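Local coordinates for protein putative citrate lyase, alfa subunit (Streptococcus mutans, PDB 2HJ0) that belongs to the CitF family of alpha subunits and builds its chain around two mixed, mainly parallel beta sheets flanked by helices, at residues N4-D9 with N380-V385; S437-V442 with P451-L456. All coordinates share one frame; numbering follows the deposited sequence.

Contact 1: N4-D9 with N380-V385; sequences NKLGRD and NFNVNV
Leu6, in the N-terminal loop ahead of helix 12-17, sets its isobutyl end against the carboxamide of Asn382, the two side chains arriving from opposite directions. CD2 of Leu6 does most of the touching: it lies nearest ND2 of Asn382 and also close to OD1, at 3.7 Å, while the other methyl, CD1, stays farther off at 4.2 Å from that same OD1. With CB already aimed at 380-385, a chi1 of -68° sets CG of Leu6 opposite its carbonyl carbon, and the methyls reach Asn382. This one close pairing gives way to a loose margin at Asn380, an exposed residue whose ND2 comes within 4.4 Å of Leu6 CD2. Even at the nearest point the backbones stay well apart, 9.0 Å between the CA atoms of Leu6 and Asn380. After Leu6 the loop bends through an inverse gamma turn centred on Gly7, closed by a weak bond from Arg8 N to Leu6 O. Arg8 then turns to Asp506 in a salt bridge. Asparagine suits position 382 because its amide can serve polar backbone and still offer a surface to leucine: OD1 accepts from Gly435 N, and ND2 is also hydrogen-bonded, close by in the chain. Leu6 thus meets by van der Waals packing an amide whose polar atoms are bonded elsewhere, which implies a small contact with little directionality of its own.

Contact 2: S437-V442 with P451-L456; sequences SVDVVV and PNRPDL
Asp439, just ahead of strand 440-442, and Arg453, the N-cap residue of helix 454-459, bring their backbones closest, with CA atoms 6.6 Å apart. Arg453 folds back at chi2 and chi3, both near -60°, a bend that a long, flexible side chain can make and that carries its guanidinium to the aspartate. NH1 donates to Asp439 OD1 over 2.7 Å in a salt bridge, meeting that oxygen from above the carboxylate plane, which stands nearly perpendicular to the guanidinium. Asp455 is held differently: NE and NH2 grip it side-on, one nitrogen to each oxygen, both on syn lone pairs, with NE to OD2 at 3.1 Å. Leu456 lays CD2 over one face of the guanidinium, and the same methyl reaches CB of Asp439 at 4.1 Å and CG2 of Val440 at 4.2 Å; a branched aliphatic residue can meet all three at once. Outside, Asp439 OD2 accepts from Ser410 N, while Lys408 O and Tyr269 OH take NH1 and NH2. Two carboxylates around one guanidinium would offset its charge, so a polar network, backed by leucine and valine, ties the helix start to the start of strand 440-442.

In the fold
Both segments of contact 1 precede those of contact 2 in the chain; the centres of the two contacts are about 16 Å apart. Strand 383-384, in contact 1, pairs with 376-377 in a small antiparallel sheet. Contact 2 belongs to the nine-stranded sheet, where 440-442 turns back into 447-449 and helix 454-459 follows. Phe381 joins the two regions: its ring packs CE1 on Val441 CG2 at 3.6 Å and CE2 on Pro451 CD at 3.8 Å, and Val383 and Val438 add a methyl-to-methyl touch. Segment 380-385 thus lies between the N-terminal loop and the strand 440-442 region, touching the loop through its asparagines and the sheet region through Phe381 and Val383.

Contact 1: N4-D9 with N380-V385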
ATOM      1  N   ASN A   4     -13.805  37.077 -10.982  1.00 66.46           N
ATOM      2  CA  ASN A   4     -12.498  36.419 -10.960  1.00 66.37           C
ATOM      3  C   ASN A   4     -11.971  36.113 -12.373  1.00 65.36           C
ATOM      4  O   ASN A   4     -12.410  36.723 -13.357  1.00 64.65           O
ATOM      5  CB  ASN A   4     -12.561  35.127 -10.111  1.00 67.12           C
ATOM      6  CG  ASN A   4     -13.825  34.296 -10.366  1.00 67.44           C
ATOM      7  OD1 ASN A   4     -14.005  33.708 -11.443  1.00 65.97           O
ATOM      8  ND2 ASN A   4     -14.705  34.246  -9.363  1.00 67.68           N
ATOM      9  N   LYS A   5     -11.027  35.177 -12.455  1.00 63.76           N
ATOM     10  CA  LYS A   5     -10.410  34.774 -13.724  1.00 61.89           C
ATOM     11  C   LYS A   5     -11.443  34.676 -14.862  1.00 60.26           C
ATOM     12  O   LYS A   5     -11.528  35.567 -15.710  1.00 60.42           O
ATOM     13  CB  LYS A   5      -9.676  33.428 -13.546  1.00 61.56           C
ATOM     14  CG  LYS A   5      -9.170  33.182 -12.118  1.00 60.38           C
ATOM     15  CD  LYS A   5      -8.020  32.182 -12.059  1.00 59.45           C
ATOM     16  CE  LYS A   5      -6.690  32.821 -12.452  1.00 58.81           C
ATOM     17  NZ  LYS A   5      -5.539  31.931 -12.115  1.00 59.21           N
ATOM     18  N   LEU A   6     -12.220  33.597 -14.868  1.00 57.87           N
ATOM     19  CA  LEU A   6     -13.250  33.381 -15.880  1.00 55.20           C
ATOM     20  C   LEU A   6     -14.489  34.211 -15.559  1.00 54.17           C
ATOM     21  O   LEU A   6     -14.536  34.901 -14.538  1.00 54.76           O
ATOM     22  CB  LEU A   6     -13.634  31.903 -15.925  1.00 54.85           C
ATOM     23  CG  LEU A   6     -12.595  30.911 -16.447  1.00 54.46           C
ATOM     24  CD1 LEU A   6     -12.786  29.571 -15.764  1.00 52.60           C
ATOM     25  CD2 LEU A   6     -12.716  30.794 -17.973  1.00 53.81           C
ATOM     26  N   GLY A   7     -15.494  34.131 -16.428  1.00 52.85           N
ATOM     27  CA  GLY A   7     -16.728  34.873 -16.212  1.00 50.22           C
ATOM     28  C   GLY A   7     -17.628  34.188 -15.200  1.00 48.50           C
ATOM     29  O   GLY A   7     -18.810  33.961 -15.466  1.00 48.18           O
ATOM     30  N   ARG A   8     -17.064  33.867 -14.034  1.00 46.47           N
ATOM     31  CA  ARG A   8     -17.800  33.189 -12.964  1.00 43.96           C
ATOM     32  C   ARG A   8     -18.252  34.139 -11.851  1.00 43.01           C
ATOM     33  O   ARG A   8     -17.510  35.024 -11.436  1.00 43.58           O
ATOM     34  CB  ARG A   8     -16.934  32.075 -12.359  1.00 41.75           C
ATOM     35  CG  ARG A   8     -16.165  31.233 -13.374  1.00 38.63           C
ATOM     36  CD  ARG A   8     -17.023  30.864 -14.556  1.00 35.05           C
ATOM     37  NE  ARG A   8     -18.246  30.191 -14.142  1.00 32.77           N
ATOM     38  CZ  ARG A   8     -19.245  29.911 -14.968  1.00 32.31           C
ATOM     39  NH1 ARG A   8     -20.330  29.294 -14.519  1.00 30.89           N
ATOM     40  NH2 ARG A   8     -19.154  30.256 -16.248  1.00 32.42           N
ATOM     41  N   ASP A   9     -19.472  33.940 -11.364  1.00 41.90           N
ATOM     42  CA  ASP A   9     -20.006  34.781 -10.304  1.00 41.07           C
ATOM     43  C   ASP A   9     -19.901  34.078  -8.945  1.00 39.58           C
ATOM     44  O   ASP A   9     -20.901  33.667  -8.364  1.00 38.44           O
ATOM     45  CB  ASP A   9     -21.468  35.135 -10.615  1.00 43.00           C
ATOM     46  CG  ASP A   9     -21.959  36.356  -9.845  1.00 45.21           C
ATOM     47  OD1 ASP A   9     -22.080  36.276  -8.600  1.00 45.87           O
ATOM     48  OD2 ASP A   9     -22.220  37.403 -10.489  1.00 46.22           O
ATOM     49  N   ASN A 380     -14.985  29.459 -24.777  1.00 23.17           N
ATOM     50  CA  ASN A 380     -13.719  29.630 -24.083  1.00 24.33           C
ATOM     51  C   ASN A 380     -13.117  28.264 -23.805  1.00 23.30           C
ATOM     52  O   ASN A 380     -12.112  28.137 -23.102  1.00 23.48           O
ATOM     53  CB  ASN A 380     -13.928  30.391 -22.778  1.00 26.77           C
ATOM     54  CG  ASN A 380     -13.821  31.894 -22.967  1.00 29.00           C
ATOM     55  OD1 ASN A 380     -14.296  32.442 -23.972  1.00 29.58           O
ATOM     56  ND2 ASN A 380     -13.202  32.572 -22.000  1.00 30.05           N
ATOM     57  N   PHE A 381     -13.751  27.250 -24.381  1.00 21.62           N
ATOM     58  CA  PHE A 381     -13.339  25.870 -24.229  1.00 19.73           C
ATOM     59  C   PHE A 381     -13.591  25.280 -22.842  1.00 18.26           C
ATOM     60  O   PHE A 381     -13.088  24.202 -22.522  1.00 17.64           O
ATOM     61  CB  PHE A 381     -11.875  25.726 -24.644  1.00 19.90           C
ATOM     62  CG  PHE A 381     -11.682  25.670 -26.137  1.00 20.83           C
ATOM     63  CD1 PHE A 381     -11.769  24.453 -26.819  1.00 20.82           C
ATOM     64  CD2 PHE A 381     -11.476  26.838 -26.872  1.00 21.97           C
ATOM     65  CE1 PHE A 381     -11.660  24.392 -28.218  1.00 20.44           C
ATOM     66  CE2 PHE A 381     -11.366  26.794 -28.275  1.00 22.40           C
ATOM     67  CZ  PHE A 381     -11.458  25.564 -28.948  1.00 21.15           C
ATOM     68  N   ASN A 382     -14.385  25.975 -22.032  1.00 15.98           N
ATOM     69  CA  ASN A 382     -14.704  25.480 -20.700  1.00 14.87           C
ATOM     70  C   ASN A 382     -15.705  24.358 -20.866  1.00 13.81           C
ATOM     71  O   ASN A 382     -16.612  24.451 -21.688  1.00 13.19           O
ATOM     72  CB  ASN A 382     -15.316  26.574 -19.824  1.00 15.47           C
ATOM     73  CG  ASN A 382     -14.326  27.656 -19.477  1.00 16.79           C
ATOM     74  OD1 ASN A 382     -13.142  27.386 -19.302  1.00 17.91           O
ATOM     75  ND2 ASN A 382     -14.802  28.887 -19.362  1.00 18.23           N
ATOM     76  N   VAL A 383     -15.547  23.301 -20.081  1.00 13.03           N
ATOM     77  CA  VAL A 383     -16.440  22.159 -20.177  1.00 12.95           C
ATOM     78  C   VAL A 383     -17.293  21.973 -18.925  1.00 13.17           C
ATOM     79  O   VAL A 383     -16.801  22.114 -17.803  1.00 13.10           O
ATOM     80  CB  VAL A 383     -15.635  20.863 -20.426  1.00 11.93           C
ATOM     81  CG1 VAL A 383     -16.582  19.704 -20.631  1.00 12.86           C
ATOM     82  CG2 VAL A 383     -14.724  21.029 -21.636  1.00  9.33           C
ATOM     83  N   ASN A 384     -18.572  21.654 -19.134  1.00 13.73           N
ATOM     84  CA  ASN A 384     -19.529  21.416 -18.050  1.00 12.88           C
ATOM     85  C   ASN A 384     -20.038  19.989 -18.095  1.00 11.30           C
ATOM     86  O   ASN A 384     -20.559  19.536 -19.109  1.00 10.51           O
ATOM     87  CB  ASN A 384     -20.723  22.386 -18.151  1.00 14.99           C
ATOM     88  CG  ASN A 384     -21.880  22.018 -17.204  1.00 16.57           C
ATOM     89  OD1 ASN A 384     -21.680  21.656 -16.039  1.00 17.21           O
ATOM     90  ND2 ASN A 384     -23.094  22.137 -17.706  1.00 17.15           N
ATOM     91  N   VAL A 385     -19.861  19.280 -16.988  1.00 11.78           N
ATOM     92  CA  VAL A 385     -20.322  17.901 -16.873  1.00 12.80           C
ATOM     93  C   VAL A 385     -21.142  17.734 -15.584  1.00 15.38           C
ATOM     94  O   VAL A 385     -21.452  16.614 -15.183  1.00 15.41           O
ATOM     95  CB  VAL A 385     -19.134  16.911 -16.854  1.00 10.55           C
ATOM     96  CG1 VAL A 385     -18.492  16.841 -18.229  1.00  9.48           C
ATOM     97  CG2 VAL A 385     -18.115  17.348 -15.817  1.00  8.52           C
TER

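Contact 2: S437-V442 with P451-L456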
ATOM      1  N   SER A 437      -7.442  23.484 -20.420  1.00 10.36           N
ATOM      2  CA  SER A 437      -7.113  22.061 -20.320  1.00 12.78           C
ATOM      3  C   SER A 437      -7.664  21.285 -21.512  1.00 14.41           C
ATOM      4  O   SER A 437      -7.348  20.112 -21.709  1.00 14.89           O
ATOM      5  CB  SER A 437      -7.692  21.445 -19.033  1.00 11.67           C
ATOM      6  OG  SER A 437      -6.905  21.732 -17.899  1.00 11.59           O
ATOM      7  N   VAL A 438      -8.516  21.939 -22.293  1.00 15.02           N
ATOM      8  CA  VAL A 438      -9.113  21.302 -23.450  1.00 13.99           C
ATOM      9  C   VAL A 438      -8.309  21.705 -24.675  1.00 14.52           C
ATOM     10  O   VAL A 438      -8.187  22.887 -24.990  1.00 14.88           O
ATOM     11  CB  VAL A 438     -10.576  21.723 -23.602  1.00 13.97           C
ATOM     12  CG1 VAL A 438     -11.199  21.011 -24.783  1.00 13.09           C
ATOM     13  CG2 VAL A 438     -11.331  21.402 -22.312  1.00 14.00           C
ATOM     14  N   ASP A 439      -7.749  20.710 -25.352  1.00 14.74           N
ATOM     15  CA  ASP A 439      -6.926  20.949 -26.526  1.00 14.61           C
ATOM     16  C   ASP A 439      -7.677  20.876 -27.840  1.00 13.85           C
ATOM     17  O   ASP A 439      -7.559  21.768 -28.683  1.00 14.94           O
ATOM     18  CB  ASP A 439      -5.770  19.959 -26.550  1.00 14.82           C
ATOM     19  CG  ASP A 439      -4.860  20.108 -25.350  1.00 16.31           C
ATOM     20  OD1 ASP A 439      -4.337  21.222 -25.157  1.00 16.06           O
ATOM     21  OD2 ASP A 439      -4.667  19.118 -24.598  1.00 17.90           O
ATOM     22  N   VAL A 440      -8.442  19.811 -28.022  1.00 12.61           N
ATOM     23  CA  VAL A 440      -9.184  19.630 -29.256  1.00 11.29           C
ATOM     24  C   VAL A 440     -10.597  19.179 -28.990  1.00 10.83           C
ATOM     25  O   VAL A 440     -10.838  18.286 -28.180  1.00 11.28           O
ATOM     26  CB  VAL A 440      -8.524  18.566 -30.157  1.00 12.05           C
ATOM     27  CG1 VAL A 440      -9.276  18.489 -31.486  1.00 11.01           C
ATOM     28  CG2 VAL A 440      -7.052  18.888 -30.365  1.00  8.87           C
ATOM     29  N   VAL A 441     -11.529  19.803 -29.690  1.00 10.82           N
ATOM     30  CA  VAL A 441     -12.935  19.475 -29.560  1.00 11.69           C
ATOM     31  C   VAL A 441     -13.369  18.786 -30.859  1.00 12.87           C
ATOM     32  O   VAL A 441     -13.030  19.238 -31.952  1.00 13.18           O
ATOM     33  CB  VAL A 441     -13.769  20.760 -29.320  1.00 10.36           C
ATOM     34  CG1 VAL A 441     -15.251  20.470 -29.462  1.00 10.03           C
ATOM     35  CG2 VAL A 441     -13.483  21.306 -27.942  1.00  8.24           C
ATOM     36  N   VAL A 442     -14.099  17.680 -30.737  1.00 13.68           N
ATOM     37  CA  VAL A 442     -14.558  16.937 -31.907  1.00 14.16           C
ATOM     38  C   VAL A 442     -16.087  16.820 -31.937  1.00 14.98           C
ATOM     39  O   VAL A 442     -16.704  16.437 -30.943  1.00 14.63           O
ATOM     40  CB  VAL A 442     -13.946  15.516 -31.925  1.00 13.58           C
ATOM     41  CG1 VAL A 442     -14.364  14.772 -33.184  1.00 12.98           C
ATOM     42  CG2 VAL A 442     -12.433  15.604 -31.836  1.00 12.86           C
ATOM     43  N   PRO A 451      -6.865  27.477 -29.811  1.00 17.24           N
ATOM     44  CA  PRO A 451      -5.769  28.344 -30.261  1.00 17.52           C
ATOM     45  C   PRO A 451      -4.645  28.414 -29.235  1.00 18.10           C
ATOM     46  O   PRO A 451      -3.546  28.900 -29.515  1.00 16.32           O
ATOM     47  CB  PRO A 451      -6.459  29.690 -30.457  1.00 16.96           C
ATOM     48  CG  PRO A 451      -7.544  29.658 -29.434  1.00 18.01           C
ATOM     49  CD  PRO A 451      -8.098  28.260 -29.618  1.00 17.45           C
ATOM     50  N   ASN A 452      -4.938  27.921 -28.041  1.00 19.22           N
ATOM     51  CA  ASN A 452      -3.973  27.913 -26.967  1.00 19.70           C
ATOM     52  C   ASN A 452      -2.924  26.854 -27.277  1.00 18.98           C
ATOM     53  O   ASN A 452      -1.899  26.760 -26.606  1.00 18.75           O
ATOM     54  CB  ASN A 452      -4.681  27.593 -25.661  1.00 23.11           C
ATOM     55  CG  ASN A 452      -3.876  27.997 -24.465  1.00 26.69           C
ATOM     56  OD1 ASN A 452      -3.539  29.178 -24.302  1.00 28.60           O
ATOM     57  ND2 ASN A 452      -3.554  27.025 -23.609  1.00 28.20           N
ATOM     58  N   ARG A 453      -3.195  26.050 -28.299  1.00 18.43           N
ATOM     59  CA  ARG A 453      -2.268  25.001 -28.714  1.00 18.11           C
ATOM     60  C   ARG A 453      -1.808  25.256 -30.149  1.00 17.96           C
ATOM     61  O   ARG A 453      -2.154  24.512 -31.069  1.00 17.54           O
ATOM     62  CB  ARG A 453      -2.933  23.617 -28.639  1.00 18.06           C
ATOM     63  CG  ARG A 453      -3.215  23.100 -27.247  1.00 17.02           C
ATOM     64  CD  ARG A 453      -1.948  22.954 -26.442  1.00 15.46           C
ATOM     65  NE  ARG A 453      -1.014  21.986 -27.008  1.00 14.89           N
ATOM     66  CZ  ARG A 453      -1.025  20.684 -26.749  1.00 14.25           C
ATOM     67  NH1 ARG A 453      -1.935  20.179 -25.920  1.00 11.52           N
ATOM     68  NH2 ARG A 453      -0.112  19.892 -27.317  1.00 11.84           N
ATOM     69  N   PRO A 454      -1.015  26.316 -30.358  1.00 18.26           N
ATOM     70  CA  PRO A 454      -0.538  26.620 -31.709  1.00 18.05           C
ATOM     71  C   PRO A 454       0.286  25.483 -32.315  1.00 18.52           C
ATOM     72  O   PRO A 454       0.355  25.334 -33.536  1.00 19.52           O
ATOM     73  CB  PRO A 454       0.276  27.892 -31.505  1.00 16.52           C
ATOM     74  CG  PRO A 454       0.808  27.720 -30.134  1.00 16.91           C
ATOM     75  CD  PRO A 454      -0.391  27.215 -29.374  1.00 17.48           C
ATOM     76  N   ASP A 455       0.912  24.672 -31.470  1.00 18.10           N
ATOM     77  CA  ASP A 455       1.708  23.572 -31.997  1.00 17.57           C
ATOM     78  C   ASP A 455       0.804  22.513 -32.636  1.00 17.50           C
ATOM     79  O   ASP A 455       1.235  21.763 -33.516  1.00 16.91           O
ATOM     80  CB  ASP A 455       2.532  22.921 -30.895  1.00 17.11           C
ATOM     81  CG  ASP A 455       1.669  22.235 -29.872  1.00 18.72           C
ATOM     82  OD1 ASP A 455       2.048  21.143 -29.409  1.00 20.15           O
ATOM     83  OD2 ASP A 455       0.606  22.789 -29.525  1.00 20.64           O
ATOM     84  N   LEU A 456      -0.448  22.452 -32.195  1.00 16.21           N
ATOM     85  CA  LEU A 456      -1.380  21.466 -32.730  1.00 16.15           C
ATOM     86  C   LEU A 456      -2.043  21.961 -34.010  1.00 16.27           C
ATOM     87  O   LEU A 456      -2.304  21.183 -34.937  1.00 15.18           O
ATOM     88  CB  LEU A 456      -2.427  21.096 -31.668  1.00 14.88           C
ATOM     89  CG  LEU A 456      -2.156  19.810 -30.880  1.00 13.74           C
ATOM     90  CD1 LEU A 456      -0.707  19.722 -30.487  1.00 13.69           C
ATOM     91  CD2 LEU A 456      -3.051  19.760 -29.656  1.00 13.18           C
TER